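Local coordinates for protein antigen 43 (PDB 4KH3) that is a self-associating autotransporter adhesin of Escherichia coli that mediates bacterial clumping by a Velcro-like mechanism and is linked to biofilm formation, at residues 6-9 and 10-14; 349-352 and 353-357. All blocks are in the same frame, centred on the assembly; numbering follows the deposited sequence.

Contacts 1 and 2 lie far apart on one elongated parallel beta-helix, their centres about 83 Å apart and their nearest atoms about 75 Å apart, on opposite sides of the chain's centre. Contact 1 comes first along the chain, at the N-terminal end, where strand 5-8 turns into strand 13-15; strand 5-8 is one of the two outermost strands of its row. Contact 2 follows much later, in the beta hairpin of strands 346-350 and 356-360, where antiparallel pairing interrupts the parallel stacking, while strand 338-342 still pairs in parallel with 374-377. One is thus a corner within a regular coil and the other a departure from it, both in the self-associating alpha domain.

Contact 1: residues 6-9 and 10-14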
loop_
_atom_site.group_PDB
_atom_site.type_symbol
_atom_site.label_atom_id
_atom_site.label_comp_id
_atom_site.label_asym_id
_atom_site.label_seq_id
_atom_site.Cartn_x
_atom_site.Cartn_y
_atom_site.Cartn_z
ATOM N N ILE A 6 10.038 33.660 42.676
ATOM C CA ILE A 6 8.766 34.380 42.657
ATOM C C ILE A 6 7.620 33.457 43.065
ATOM O O ILE A 6 7.526 32.318 42.605
ATOM C CB ILE A 6 8.455 34.986 41.266
ATOM C CG1 ILE A 6 9.674 35.713 40.700
ATOM C CG2 ILE A 6 7.268 35.946 41.339
ATOM C CD1 ILE A 6 9.431 36.321 39.319
ATOM N N VAL A 7 6.759 33.948 43.948
ATOM C CA VAL A 7 5.583 33.196 44.350
ATOM C C VAL A 7 4.337 33.982 43.974
ATOM O O VAL A 7 4.253 35.187 44.226
ATOM C CB VAL A 7 5.568 32.913 45.861
ATOM C CG1 VAL A 7 4.280 32.204 46.252
ATOM C CG2 VAL A 7 6.771 32.081 46.264
ATOM N N VAL A 8 3.384 33.306 43.339
ATOM C CA VAL A 8 2.112 33.930 43.006
ATOM C C VAL A 8 1.033 33.224 43.800
ATOM O O VAL A 8 0.749 32.047 43.566
ATOM C CB VAL A 8 1.791 33.834 41.511
ATOM C CG1 VAL A 8 0.606 34.724 41.168
ATOM C CG2 VAL A 8 3.006 34.211 40.686
ATOM N N HIS A 9 0.442 33.950 44.744
ATOM C CA HIS A 9 -0.517 33.386 45.689
ATOM C C HIS A 9 -1.898 33.280 45.060
ATOM O O HIS A 9 -2.182 33.946 44.058
ATOM C CB HIS A 9 -0.595 34.268 46.943
ATOM C CG HIS A 9 0.707 34.410 47.666
ATOM N ND1 HIS A 9 1.663 35.341 47.312
ATOM C CD2 HIS A 9 1.216 33.731 48.728
ATOM C CE1 HIS A 9 2.704 35.229 48.121
ATOM N NE2 HIS A 9 2.458 34.263 48.984
ATOM N N PRO A 10 -2.763 32.442 45.647
ATOM C CA PRO A 10 -4.173 32.416 45.250
ATOM C C PRO A 10 -4.730 33.827 45.278
ATOM O O PRO A 10 -4.380 34.579 46.180
ATOM C CB PRO A 10 -4.818 31.593 46.358
ATOM C CG PRO A 10 -3.743 30.667 46.806
ATOM C CD PRO A 10 -2.459 31.441 46.684
ATOM N N GLY A 11 -5.557 34.185 44.300
ATOM C CA GLY A 11 -6.141 35.516 44.239
ATOM C C GLY A 11 -5.258 36.556 43.563
ATOM O O GLY A 11 -5.700 37.665 43.254
ATOM N N GLU A 12 -4.004 36.195 43.329
ATOM C CA GLU A 12 -3.029 37.115 42.769
ATOM C C GLU A 12 -2.863 36.814 41.279
ATOM O O GLU A 12 -2.967 35.670 40.859
ATOM C CB GLU A 12 -1.709 36.944 43.525
ATOM C CG GLU A 12 -0.568 37.867 43.141
ATOM C CD GLU A 12 0.739 37.460 43.816
ATOM O OE1 GLU A 12 0.677 36.679 44.795
ATOM O OE2 GLU A 12 1.824 37.904 43.365
ATOM N N THR A 13 -2.622 37.845 40.481
ATOM C CA THR A 13 -2.402 37.667 39.050
ATOM C C THR A 13 -1.226 38.515 38.610
ATOM O O THR A 13 -1.277 39.736 38.726
ATOM C CB THR A 13 -3.635 38.090 38.227
ATOM O OG1 THR A 13 -4.739 37.225 38.525
ATOM C CG2 THR A 13 -3.339 38.027 36.730
ATOM N N VAL A 14 -0.169 37.876 38.110
ATOM C CA VAL A 14 0.979 38.620 37.596
ATOM C C VAL A 14 1.063 38.544 36.071
ATOM O O VAL A 14 0.522 37.619 35.456
ATOM C CB VAL A 14 2.304 38.138 38.211
ATOM C CG1 VAL A 14 2.130 37.931 39.705
ATOM C CG2 VAL A 14 2.771 36.847 37.538
#
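The imidazole of His9 has Glu12 OE1 at its edge, in the ring plane, and the ring and carboxylate are only 21° from coplanar, while CG1 of Val7 lies over one ring face, offset toward the rim. This pairing spans a type II beta turn from His9 to Glu12, the corner that takes the chain from strand 5-8 to strand 13-15 in the first turn of the parallel beta-helix. The ring donates from ND1 to Glu12 OE1 at 3.0 Å, reaching the oxygen nearly along its C-O axis. A second donor, the backbone N of His9, approaches the same OE1 at 2.7 Å from above the carboxylate plane, and this bond is close to straight (167°). Two N-H groups of one residue therefore grip a single oxygen: the ND1 bond holds the ring in its rotation, and the two bonds together restrain the carboxylate; the arrangement would probably favour a charged glutamate.

Glu12 reaches back because CG stands anti to its backbone N (chi1 -177°) and the chain beyond runs extended. The turn is closed by the backbone bond from Glu12 N to His9 O, 3.0 Å long. At its apex Gly11, with positive phi, gives its N to a bound malonate, probably from the crystallisation liquor. Val8 crosses the Glu12 side chain at a slant, its CG1 3.8 Å from Glu12 CD, and strand 24-27 lends Val27 to the same valine. Val8 also meets Val14 from the strand after the turn, Val14 CG1 lying 3.8 Å from Val8 CG1 and 3.9 Å from Val8 CG2.

Contact 2: residues 349-352 and 353-357; sequences GTRS and DGKAF
Arg351 folds back over the turn that follows it and presents the NE side of its guanidinium to the carboxylate of Asp353, the two planes 28° apart. The grip is side-on and uses two nitrogens: NE donates to Asp353 OD1 at 3.2 Å and NH2 to Asp353 OD2 at 2.7 Å, each meeting the syn lone pair of its oxygen. Bends at chi2 and chi3 curl the arginine into this position, and the third nitrogen, NH1, is bonded to Ala366 O of strand 363-370, which fixes the guanidinium from a second direction.

Asp353 OD1 has another donor on its anti side, tilted out of the carboxylate plane: the backbone N of Lys355 at 3.1 Å, making an Asx turn. The lysine side chain runs extended across the arginine, its CD 3.3 Å from Arg351 NH2. Arg351 NH2 and Lys355 NZ are 4.2 Å apart, and the nearby Asp353 carboxylate would probably balance part of the combined positive charge.

All this sits at the end of a beta hairpin, strands 346-350 and 356-360, whose chain reverses through a type I turn from Arg351 to Gly354. Gly354 N bonds to Arg351 O, Arg351 N bonds to Lys355 O, and Gly349 and Phe357 form a hydrogen-bonded antiparallel pair through both backbone groups.

The Phe357 ring folds over the neighbouring strand, its CG placed between the backbone N and the carbonyl carbon (chi1 64°). Gly349 CA packs over one ring face in a CH-pi contact, 4.3 Å from the centroid, and Arg351 N lies at the ring edge. Against the same ring the aliphatic part of Arg351 crosses at a slant, its CG 3.7 Å from Phe357 CD1, while Leu367 touches the phenylalanine from strand 363-370.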
loop_
_atom_site.group_PDB
_atom_site.type_symbol
_atom_site.label_atom_id
_atom_site.label_comp_id
_atom_site.label_asym_id
_atom_site.label_seq_id
_atom_site.Cartn_x
_atom_site.Cartn_y
_atom_site.Cartn_z
ATOM N N GLY A 349 -11.663 -21.159 -15.235
ATOM C CA GLY A 349 -12.555 -20.028 -15.115
ATOM C C GLY A 349 -13.108 -19.586 -16.443
ATOM O O GLY A 349 -13.027 -20.311 -17.431
ATOM N N THR A 350 -13.670 -18.384 -16.470
ATOM C CA THR A 350 -14.247 -17.852 -17.693
ATOM C C THR A 350 -13.745 -16.426 -17.990
ATOM O O THR A 350 -13.725 -15.569 -17.108
ATOM C CB THR A 350 -15.801 -17.905 -17.641
ATOM O OG1 THR A 350 -16.261 -17.288 -16.438
ATOM C CG2 THR A 350 -16.291 -19.344 -17.644
ATOM N N ARG A 351 -13.338 -16.186 -19.234
ATOM C CA ARG A 351 -12.960 -14.842 -19.683
ATOM C C ARG A 351 -14.158 -13.899 -19.733
ATOM O O ARG A 351 -15.306 -14.313 -19.541
ATOM C CB ARG A 351 -12.302 -14.895 -21.065
ATOM C CG ARG A 351 -10.974 -15.644 -21.100
ATOM C CD ARG A 351 -10.963 -16.703 -22.207
ATOM N NE ARG A 351 -11.457 -16.170 -23.475
ATOM C CZ ARG A 351 -10.809 -16.257 -24.634
ATOM N NH1 ARG A 351 -9.631 -16.869 -24.707
ATOM N NH2 ARG A 351 -11.342 -15.730 -25.723
ATOM N N SER A 352 -13.875 -12.625 -19.998
ATOM C CA SER A 352 -14.910 -11.596 -20.087
ATOM C C SER A 352 -15.918 -11.936 -21.178
ATOM O O SER A 352 -17.126 -11.713 -21.020
ATOM C CB SER A 352 -14.284 -10.229 -20.355
ATOM O OG SER A 352 -12.870 -10.287 -20.281
ATOM N N ASP A 353 -15.416 -12.496 -22.277
ATOM C CA ASP A 353 -16.262 -12.846 -23.419
ATOM C C ASP A 353 -17.138 -14.072 -23.175
ATOM O O ASP A 353 -17.982 -14.407 -24.001
ATOM C CB ASP A 353 -15.430 -13.011 -24.702
ATOM C CG ASP A 353 -14.294 -14.012 -24.554
ATOM O OD1 ASP A 353 -14.336 -14.869 -23.642
ATOM O OD2 ASP A 353 -13.352 -13.950 -25.368
ATOM N N GLY A 354 -16.936 -14.737 -22.041
ATOM C CA GLY A 354 -17.757 -15.877 -21.666
ATOM C C GLY A 354 -17.119 -17.230 -21.946
ATOM O O GLY A 354 -17.634 -18.258 -21.518
ATOM N N LYS A 355 -15.997 -17.231 -22.659
ATOM C CA LYS A 355 -15.316 -18.467 -23.028
ATOM C C LYS A 355 -14.529 -19.046 -21.861
ATOM O O LYS A 355 -13.976 -18.308 -21.046
ATOM C CB LYS A 355 -14.373 -18.228 -24.206
ATOM C CG LYS A 355 -15.075 -17.789 -25.488
ATOM C CD LYS A 355 -14.063 -17.477 -26.591
ATOM C CE LYS A 355 -14.741 -17.004 -27.874
ATOM N NZ LYS A 355 -13.761 -16.867 -28.997
ATOM N N ALA A 356 -14.459 -20.369 -21.800
ATOM C CA ALA A 356 -13.789 -21.043 -20.699
ATOM C C ALA A 356 -12.311 -21.080 -20.971
ATOM O O ALA A 356 -11.888 -21.133 -22.120
ATOM C CB ALA A 356 -14.331 -22.472 -20.521
ATOM N N PHE A 357 -11.515 -21.042 -19.914
ATOM C CA PHE A 357 -10.086 -21.244 -20.081
ATOM C C PHE A 357 -9.574 -22.121 -18.954
ATOM O O PHE A 357 -10.250 -22.306 -17.937
ATOM C CB PHE A 357 -9.346 -19.906 -20.121
ATOM C CG PHE A 357 -9.431 -19.135 -18.844
ATOM C CD1 PHE A 357 -10.506 -18.305 -18.594
ATOM C CD2 PHE A 357 -8.439 -19.251 -17.884
ATOM C CE1 PHE A 357 -10.589 -17.597 -17.412
ATOM C CE2 PHE A 357 -8.519 -18.542 -16.703
ATOM C CZ PHE A 357 -9.594 -17.714 -16.470
#